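Local coordinates for protein lipase (Penicillium expansum, PDB 3G7N) that hydrolyses triacylglycerols and other acylglycerol lipids, releasing free fatty acids, as a secreted alkaline lipase of the alpha/beta-hydrolase fold, at residues 80-85 with 93-98; 28-33 with 250-255; 208-213 with 243-248. One frame throughout, in Å; residues are numbered along the deposited sequence.

Contact 1 (80-85 with 93-98) lies across the chain's centre from the other two, with nearest atoms about 20 Å from contact 2 and about 19 Å from contact 3. All three are partly buried, and none is pure core. Contact 1 is a local strand pair with two backbone hydrogen bonds and a small apolar patch. Contacts 2 and 3 bring a loop (250-255) and a hairpin (243-248) from late in the chain to parts of the main sheet and touch each other through A252 CB and V247 CG1, 4.0 Å apart. F30 lies on backbone and forms one direct hydrogen bond near a disulfide; F245 lies beside a serine and is linked to it by a water.

Contact 1. Residues 80-85 with 93-98; sequences ITPELS and VKIMRG
I80 and I95 are joined by both of their backbone groups. I80 N gives a hydrogen bond to I95 O at 2.9 Å, tilted 34° from the carbonyl plane, and I95 N returns one to I80 O at 3.0 Å, in the plane of its acceptor. I80 O also receives a CA-H...O contact from K94 CA at 3.2 Å. P82 lays the CB-CG side of its ring against I95, CG lying 3.7 Å from CD1 of I95, and the same CG meets CG1 of V93; both side chains cross the proline at about a right angle. P82 CD lies 3.4 Å from V93 O, a carbonyl buried here without a hydrogen-bond partner. I80 puts CG2 over one face of the R97 guanidinium, 3.5 Å from NH2. The I80-I95 bridge belongs to the two-stranded antiparallel sheet of 79-80 and 95-96, separate from the large hydrolase sheet, and its second strand runs straight into helix 97-120, with M96 as N-cap residue. The bend of K94 at chi2 (-68°) carries CD past I80 O and leaves CE 3.3 Å from OG1 of T81. Further out, D76 forms a salt bridge with R97 NH1 and so fixes the guanidinium that I80 covers. W169 of helix 167-175 packs on both V93 and I95, while H100, one turn into helix 97-120, touches I80 and P82.

Contact 2. Residues 28-33 with 250-255; sequences KAFDVT and LTAGCG
F30 lies with one ring face under the backbone of C254 and G255. The carbonyl carbon of C254 sits over the ring centre, and G255 N is offset toward the rim, 3.3 Å from F30 CE1. A chi1 of -61° turns CG of F30 to the side of the backbone N, and ring and N-H thus both address the 254-255 backbone: F30 N bonds to C254 O at 2.8 Å, from above the carbonyl plane. At the far end of the ring, A252 O meets CZ in plane at 3.5 Å, and A252 CB packs on the same atom at 4.0 Å. A side chain at G255 would run into the ring. K28 folds at every torsion, starting from chi1 44°, and brings CE within 3.5 Å of C254 O. With an alanine in place of F30, a gap would probably open beside C254 and G255 and A252 would lose its packing partner, leaving the main-chain bond and the K28 contact. F30 occupies the second position of a type II' turn, A29 to V32, linking edge strand 28-29 to strand 32-40. The C25-C254 disulfide ties the C-terminal loop beside this hairpin at the edge of the alpha/beta-hydrolase sheet.

Contact 3. Residues 208-213 with 243-248; sequences YYSSGT and ASFGVV
The F245 ring carries the van der Waals part of this contact, against S210 and Y208. The CD1-CE1 side of the phenylalanine ring lies alongside the serine side chain, S210 CB being 3.7 Å from F245 CE1 and S210 OG 3.5 Å from F245 CD1. Farther along, CZ heads for strand 206-210: Y208 O and Y209 N lie at the ring edge, near its plane, and Y208 CB is 4.3 Å from F245 CZ. The F245 side chain sets out away from the strand, but chi1 of -61° holds CG beside the backbone N and brings the ring back alongside S210. L11 of helix 8-23 also touches the side chains of F245 and Y208.

Polar contact between the two segments runs through a water. It accepts from F245 N at 2.9 Å and lies 2.8 Å from S210 OG, a second hydrogen bond. The same water sits above one face of the F245 ring, over its centre, and its two hydrogen bonds, to F245 N and S210 OG, hold it there. S210 OG has a further partner, accepting from G212 N at 2.9 Å in an ST turn. Its chi1 of 89° sets OG between the backbone N and the carbonyl carbon, where it can serve the turn and the water together.

Close backbone packing joins the two glycines: G212 CA and G246 CA are 3.8 Å apart. A side chain at G246 would collide with G212 O, and both residues have backbone angles that disfavour a CB.

F245 and G246 form the corners of a type I' turn from S244 to V247, closing the hairpin of strands 243-244 and 247-248 just after the charge-relay H241. The contact thus sets a tight beta hairpin against the end of strand 206-210 of the alpha/beta-hydrolase sheet.

Contact 1. Residues 80-85 with 93-98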
loop_
_atom_site.group_PDB
_atom_site.type_symbol
_atom_site.label_atom_id
_atom_site.label_comp_id
_atom_site.label_asym_id
_atom_site.label_seq_id
_atom_site.Cartn_x
_atom_site.Cartn_y
_atom_site.Cartn_z
ATOM N N ILE A 80 -16.720 9.048 4.367
ATOM C CA ILE A 80 -17.035 10.252 3.613
ATOM C C ILE A 80 -17.025 9.990 2.116
ATOM O O ILE A 80 -16.576 8.934 1.649
ATOM C CB ILE A 80 -16.120 11.439 3.966
ATOM C CG1 ILE A 80 -14.645 11.076 3.762
ATOM C CG2 ILE A 80 -16.300 11.834 5.424
ATOM C CD1 ILE A 80 -14.256 10.891 2.320
ATOM N N THR A 81 -17.666 10.889 1.378
ATOM C CA THR A 81 -17.607 10.876 -0.073
ATOM C C THR A 81 -16.276 11.443 -0.535
ATOM O O THR A 81 -15.950 12.592 -0.242
ATOM C CB THR A 81 -18.765 11.701 -0.667
ATOM O OG1 THR A 81 -20.003 11.103 -0.269
ATOM C CG2 THR A 81 -18.674 11.718 -2.187
ATOM N N PRO A 82 -15.454 10.611 -1.190
ATOM C CA PRO A 82 -14.127 11.096 -1.555
ATOM C C PRO A 82 -14.171 11.952 -2.810
ATOM O O PRO A 82 -15.054 11.778 -3.654
ATOM C CB PRO A 82 -13.359 9.810 -1.844
ATOM C CG PRO A 82 -14.381 8.850 -2.271
ATOM C CD PRO A 82 -15.639 9.187 -1.512
ATOM N N GLU A 83 -13.154 12.787 -2.968
ATOM C CA GLU A 83 -12.996 13.628 -4.144
ATOM C C GLU A 83 -11.499 13.789 -4.403
ATOM O O GLU A 83 -10.773 14.290 -3.545
ATOM C CB GLU A 83 -13.648 14.993 -3.899
ATOM C CG GLU A 83 -13.461 15.992 -5.029
ATOM C CD GLU A 83 -14.542 17.063 -5.058
ATOM O OE1 GLU A 83 -15.112 17.374 -3.988
ATOM O OE2 GLU A 83 -14.813 17.598 -6.156
ATOM N N LEU A 84 -11.064 13.398 -5.596
ATOM C CA LEU A 84 -9.651 13.501 -5.982
ATOM C C LEU A 84 -9.562 13.887 -7.459
ATOM O O LEU A 84 -10.223 13.278 -8.307
ATOM C CB LEU A 84 -8.948 12.150 -5.767
ATOM C CG LEU A 84 -8.868 11.628 -4.324
ATOM C CD1 LEU A 84 -8.365 10.185 -4.310
ATOM C CD2 LEU A 84 -8.013 12.514 -3.439
ATOM N N SER A 85 -8.577 14.712 -7.798
ATOM C CA SER A 85 -8.428 15.102 -9.194
ATOM C C SER A 85 -8.136 13.901 -10.081
ATOM O O SER A 85 -7.317 13.029 -9.739
ATOM C CB SER A 85 -7.364 16.184 -9.343
ATOM O OG SER A 85 -6.069 15.686 -9.035
ATOM N N VAL A 93 -19.624 5.255 -3.330
ATOM C CA VAL A 93 -18.305 4.949 -2.755
ATOM C C VAL A 93 -18.081 5.825 -1.542
ATOM O O VAL A 93 -18.247 7.039 -1.590
ATOM C CB VAL A 93 -17.177 5.211 -3.787
ATOM C CG1 VAL A 93 -15.800 5.262 -3.096
ATOM C CG2 VAL A 93 -17.169 4.125 -4.813
ATOM N N LYS A 94 -17.682 5.193 -0.440
ATOM C CA LYS A 94 -17.304 5.946 0.748
ATOM C C LYS A 94 -15.977 5.410 1.276
ATOM O O LYS A 94 -15.775 4.201 1.302
ATOM C CB LYS A 94 -18.365 5.800 1.847
ATOM C CG LYS A 94 -19.766 6.296 1.463
ATOM C CD LYS A 94 -19.782 7.798 1.307
ATOM C CE LYS A 94 -21.171 8.297 0.915
ATOM N NZ LYS A 94 -22.158 8.089 2.010
ATOM N N ILE A 95 -15.148 6.321 1.770
ATOM C CA ILE A 95 -13.825 5.969 2.308
ATOM C C ILE A 95 -13.685 6.667 3.650
ATOM O O ILE A 95 -14.230 7.751 3.868
ATOM C CB ILE A 95 -12.696 6.471 1.349
ATOM C CG1 ILE A 95 -12.844 5.837 -0.041
ATOM C CG2 ILE A 95 -11.320 6.195 1.934
ATOM C CD1 ILE A 95 -11.845 6.392 -1.077
ATOM N N MET A 96 -12.936 6.056 4.564
ATOM C CA MET A 96 -12.756 6.677 5.848
ATOM C C MET A 96 -11.955 7.974 5.744
ATOM O O MET A 96 -10.954 8.052 5.012
ATOM C CB MET A 96 -12.104 5.688 6.826
ATOM C CG MET A 96 -10.739 5.156 6.400
ATOM S SD MET A 96 -10.124 3.831 7.479
ATOM C CE MET A 96 -9.481 4.804 8.823
ATOM N N ARG A 97 -12.341 8.983 6.523
ATOM C CA ARG A 97 -11.681 10.271 6.466
ATOM C C ARG A 97 -10.212 10.143 6.860
ATOM O O ARG A 97 -9.355 10.872 6.363
ATOM C CB ARG A 97 -12.395 11.290 7.362
ATOM C CG ARG A 97 -11.808 12.682 7.246
ATOM C CD ARG A 97 -12.482 13.685 8.181
ATOM N NE ARG A 97 -13.848 13.985 7.778
ATOM C CZ ARG A 97 -14.917 13.718 8.521
ATOM N NH1 ARG A 97 -14.783 13.103 9.692
ATOM N NH2 ARG A 97 -16.123 14.078 8.104
ATOM N N GLY A 98 -9.918 9.266 7.816
ATOM C CA GLY A 98 -8.548 9.091 8.285
ATOM C C GLY A 98 -7.552 8.604 7.253
ATOM O O GLY A 98 -6.346 8.661 7.502
#

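Contact 2. Residues 28-33 with 250-255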
loop_
_atom_site.group_PDB
_atom_site.type_symbol
_atom_site.label_atom_id
_atom_site.label_comp_id
_atom_site.label_asym_id
_atom_site.label_seq_id
_atom_site.Cartn_x
_atom_site.Cartn_y
_atom_site.Cartn_z
ATOM N N LYS A 28 18.158 7.386 -2.602
ATOM C CA LYS A 28 17.659 6.140 -3.179
ATOM C C LYS A 28 17.113 5.249 -2.086
ATOM O O LYS A 28 17.541 5.322 -0.929
ATOM C CB LYS A 28 18.737 5.412 -3.974
ATOM C CG LYS A 28 20.087 5.362 -3.297
ATOM C CD LYS A 28 20.188 4.186 -2.328
ATOM C CE LYS A 28 20.298 2.835 -3.039
ATOM N NZ LYS A 28 21.442 2.761 -3.994
ATOM N N ALA A 29 16.164 4.409 -2.466
ATOM C CA ALA A 29 15.698 3.339 -1.603
ATOM C C ALA A 29 15.861 2.089 -2.435
ATOM O O ALA A 29 15.108 1.859 -3.373
ATOM C CB ALA A 29 14.242 3.558 -1.235
ATOM N N PHE A 30 16.900 1.318 -2.124
ATOM C CA PHE A 30 17.214 0.160 -2.913
ATOM C C PHE A 30 17.310 0.512 -4.393
ATOM O O PHE A 30 18.064 1.437 -4.724
ATOM C CB PHE A 30 16.260 -0.989 -2.576
ATOM C CG PHE A 30 16.345 -1.410 -1.131
ATOM C CD1 PHE A 30 17.378 -2.237 -0.716
ATOM C CD2 PHE A 30 15.582 -0.770 -0.159
ATOM C CE1 PHE A 30 17.613 -2.446 0.637
ATOM C CE2 PHE A 30 15.762 -1.059 1.188
ATOM C CZ PHE A 30 16.807 -1.872 1.583
ATOM N N ASP A 31 16.541 -0.128 -5.267
ATOM C CA ASP A 31 16.677 0.139 -6.706
ATOM C C ASP A 31 15.948 1.422 -7.161
ATOM O O ASP A 31 16.028 1.804 -8.335
ATOM C CB ASP A 31 16.185 -1.054 -7.501
ATOM C CG ASP A 31 14.747 -1.407 -7.187
ATOM O OD1 ASP A 31 14.514 -1.988 -6.099
ATOM O OD2 ASP A 31 13.838 -1.084 -7.980
ATOM N N VAL A 32 15.202 2.054 -6.260
ATOM C CA VAL A 32 14.429 3.256 -6.608
ATOM C C VAL A 32 15.233 4.529 -6.337
ATOM O O VAL A 32 15.639 4.815 -5.196
ATOM C CB VAL A 32 13.083 3.295 -5.845
ATOM C CG1 VAL A 32 12.369 4.639 -6.087
ATOM C CG2 VAL A 32 12.222 2.111 -6.249
ATOM N N THR A 33 15.488 5.296 -7.395
ATOM C CA THR A 33 16.069 6.631 -7.256
ATOM C C THR A 33 14.958 7.618 -6.886
ATOM O O THR A 33 13.949 7.721 -7.578
ATOM C CB THR A 33 16.707 7.083 -8.566
ATOM O OG1 THR A 33 17.739 6.154 -8.935
ATOM C CG2 THR A 33 17.310 8.474 -8.428
ATOM N N LEU A 250 12.165 -0.519 9.547
ATOM C CA LEU A 250 13.297 0.256 10.037
ATOM C C LEU A 250 14.631 -0.470 10.069
ATOM O O LEU A 250 15.668 0.184 10.244
ATOM C CB LEU A 250 13.009 0.930 11.381
ATOM C CG LEU A 250 12.115 2.154 11.322
ATOM C CD1 LEU A 250 11.667 2.528 12.740
ATOM C CD2 LEU A 250 12.839 3.312 10.660
ATOM N N THR A 251 14.647 -1.761 9.758
ATOM C CA THR A 251 15.885 -2.534 9.874
ATOM C C THR A 251 16.507 -2.903 8.529
ATOM O O THR A 251 17.578 -3.497 8.476
ATOM C CB THR A 251 15.687 -3.822 10.692
ATOM O OG1 THR A 251 14.979 -4.778 9.907
ATOM C CG2 THR A 251 14.967 -3.539 12.005
ATOM N N ALA A 252 15.801 -2.624 7.437
ATOM C CA ALA A 252 16.301 -2.935 6.108
ATOM C C ALA A 252 17.461 -2.035 5.668
ATOM O O ALA A 252 18.176 -2.393 4.737
ATOM C CB ALA A 252 15.171 -2.892 5.077
ATOM N N GLY A 253 17.573 -0.851 6.247
ATOM C CA GLY A 253 18.442 0.178 5.659
ATOM C C GLY A 253 17.919 0.676 4.323
ATOM O O GLY A 253 16.707 0.706 4.077
ATOM N N CYS A 254 18.851 1.015 3.437
ATOM C CA CYS A 254 18.523 1.712 2.201
ATOM C C CYS A 254 19.085 1.022 0.956
ATOM O O CYS A 254 18.915 1.541 -0.145
ATOM C CB CYS A 254 19.036 3.142 2.257
ATOM S SG CYS A 254 18.319 4.038 3.627
ATOM N N GLY A 255 19.875 -0.041 1.130
ATOM C CA GLY A 255 20.614 -0.637 0.016
ATOM C C GLY A 255 21.829 0.156 -0.452
ATOM O O GLY A 255 22.206 0.094 -1.631
#

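Contact 3. Residues 208-213 with 243-248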
loop_
_atom_site.group_PDB
_atom_site.type_symbol
_atom_site.label_atom_id
_atom_site.label_comp_id
_atom_site.label_asym_id
_atom_site.label_seq_id
_atom_site.Cartn_x
_atom_site.Cartn_y
_atom_site.Cartn_z
ATOM N N TYR A 208 -1.851 -11.917 0.022
ATOM C CA TYR A 208 -0.778 -12.887 0.196
ATOM C C TYR A 208 -0.382 -12.861 1.662
ATOM O O TYR A 208 -0.618 -11.866 2.354
ATOM C CB TYR A 208 0.451 -12.511 -0.640
ATOM C CG TYR A 208 0.232 -12.572 -2.141
ATOM C CD1 TYR A 208 0.492 -13.746 -2.851
ATOM C CD2 TYR A 208 -0.344 -11.505 -2.827
ATOM C CE1 TYR A 208 0.193 -13.850 -4.211
ATOM C CE2 TYR A 208 -0.580 -11.565 -4.201
ATOM C CZ TYR A 208 -0.374 -12.770 -4.867
ATOM O OH TYR A 208 -0.656 -12.860 -6.218
ATOM N N TYR A 209 0.215 -13.946 2.149
ATOM C CA TYR A 209 0.426 -14.099 3.576
ATOM C C TYR A 209 1.681 -14.930 3.790
ATOM O O TYR A 209 1.952 -15.852 3.014
ATOM C CB TYR A 209 -0.802 -14.781 4.187
ATOM C CG TYR A 209 -0.896 -14.698 5.691
ATOM C CD1 TYR A 209 -1.360 -13.550 6.323
ATOM C CD2 TYR A 209 -0.690 -15.823 6.464
ATOM C CE1 TYR A 209 -1.510 -13.489 7.680
ATOM C CE2 TYR A 209 -0.962 -15.807 7.841
ATOM C CZ TYR A 209 -1.362 -14.614 8.429
ATOM O OH TYR A 209 -1.629 -14.570 9.785
ATOM N N SER A 210 2.480 -14.599 4.790
ATOM C CA SER A 210 3.654 -15.413 5.081
ATOM C C SER A 210 3.995 -15.321 6.545
ATOM O O SER A 210 3.491 -14.440 7.260
ATOM C CB SER A 210 4.867 -15.011 4.216
ATOM O OG SER A 210 5.640 -13.990 4.836
ATOM N N SER A 211 4.934 -16.167 6.960
ATOM C CA SER A 211 5.578 -16.019 8.254
ATOM C C SER A 211 7.031 -15.600 8.079
ATOM O O SER A 211 7.839 -15.753 9.001
ATOM C CB SER A 211 5.489 -17.325 9.061
ATOM O OG SER A 211 6.067 -18.401 8.350
ATOM N N GLY A 212 7.336 -14.939 6.963
ATOM C CA GLY A 212 8.622 -14.262 6.818
ATOM C C GLY A 212 9.577 -14.958 5.868
ATOM O O GLY A 212 10.699 -14.513 5.674
ATOM N N THR A 213 9.128 -16.045 5.258
ATOM C CA THR A 213 9.986 -16.840 4.382
ATOM C C THR A 213 9.291 -17.116 3.055
ATOM O O THR A 213 8.061 -17.135 2.972
ATOM C CB THR A 213 10.360 -18.201 5.010
ATOM O OG1 THR A 213 9.178 -18.988 5.169
ATOM C CG2 THR A 213 11.038 -18.028 6.353
ATOM N N ALA A 243 6.523 -6.388 11.019
ATOM C CA ALA A 243 7.281 -7.106 9.988
ATOM C C ALA A 243 6.389 -7.448 8.814
ATOM O O ALA A 243 5.193 -7.677 8.960
ATOM C CB ALA A 243 7.914 -8.380 10.573
ATOM N N SER A 244 7.015 -7.575 7.648
ATOM C CA SER A 244 6.314 -8.077 6.469
ATOM C C SER A 244 7.297 -8.797 5.556
ATOM O O SER A 244 8.380 -8.294 5.297
ATOM C CB SER A 244 5.692 -6.907 5.704
ATOM O OG SER A 244 4.617 -7.372 4.898
ATOM N N PHE A 245 6.945 -10.020 5.157
ATOM C CA PHE A 245 7.778 -10.802 4.226
ATOM C C PHE A 245 9.246 -10.779 4.601
ATOM O O PHE A 245 10.117 -10.627 3.744
ATOM C CB PHE A 245 7.513 -10.403 2.775
ATOM C CG PHE A 245 6.103 -10.635 2.364
ATOM C CD1 PHE A 245 5.672 -11.907 1.995
ATOM C CD2 PHE A 245 5.156 -9.664 2.645
ATOM C CE1 PHE A 245 4.298 -12.185 1.883
ATOM C CE2 PHE A 245 3.822 -9.924 2.529
ATOM C CZ PHE A 245 3.376 -11.195 2.211
ATOM N N GLY A 246 9.513 -10.991 5.879
ATOM C CA GLY A 246 10.875 -11.212 6.342
ATOM C C GLY A 246 11.620 -9.933 6.693
ATOM O O GLY A 246 12.777 -9.981 7.098
ATOM N N VAL A 247 10.950 -8.785 6.582
ATOM C CA VAL A 247 11.579 -7.493 6.867
ATOM C C VAL A 247 10.919 -6.843 8.073
ATOM O O VAL A 247 9.712 -6.568 8.051
ATOM C CB VAL A 247 11.428 -6.542 5.661
ATOM C CG1 VAL A 247 12.061 -5.193 5.976
ATOM C CG2 VAL A 247 12.015 -7.181 4.383
ATOM N N VAL A 248 11.698 -6.549 9.106
ATOM C CA VAL A 248 11.212 -5.759 10.228
ATOM C C VAL A 248 11.404 -4.289 9.895
ATOM O O VAL A 248 12.487 -3.862 9.488
ATOM C CB VAL A 248 11.987 -6.105 11.524
ATOM C CG1 VAL A 248 11.634 -5.162 12.662
ATOM C CG2 VAL A 248 11.771 -7.583 11.906
HETATM O O HOH W 1 4.596 -11.583 5.701
#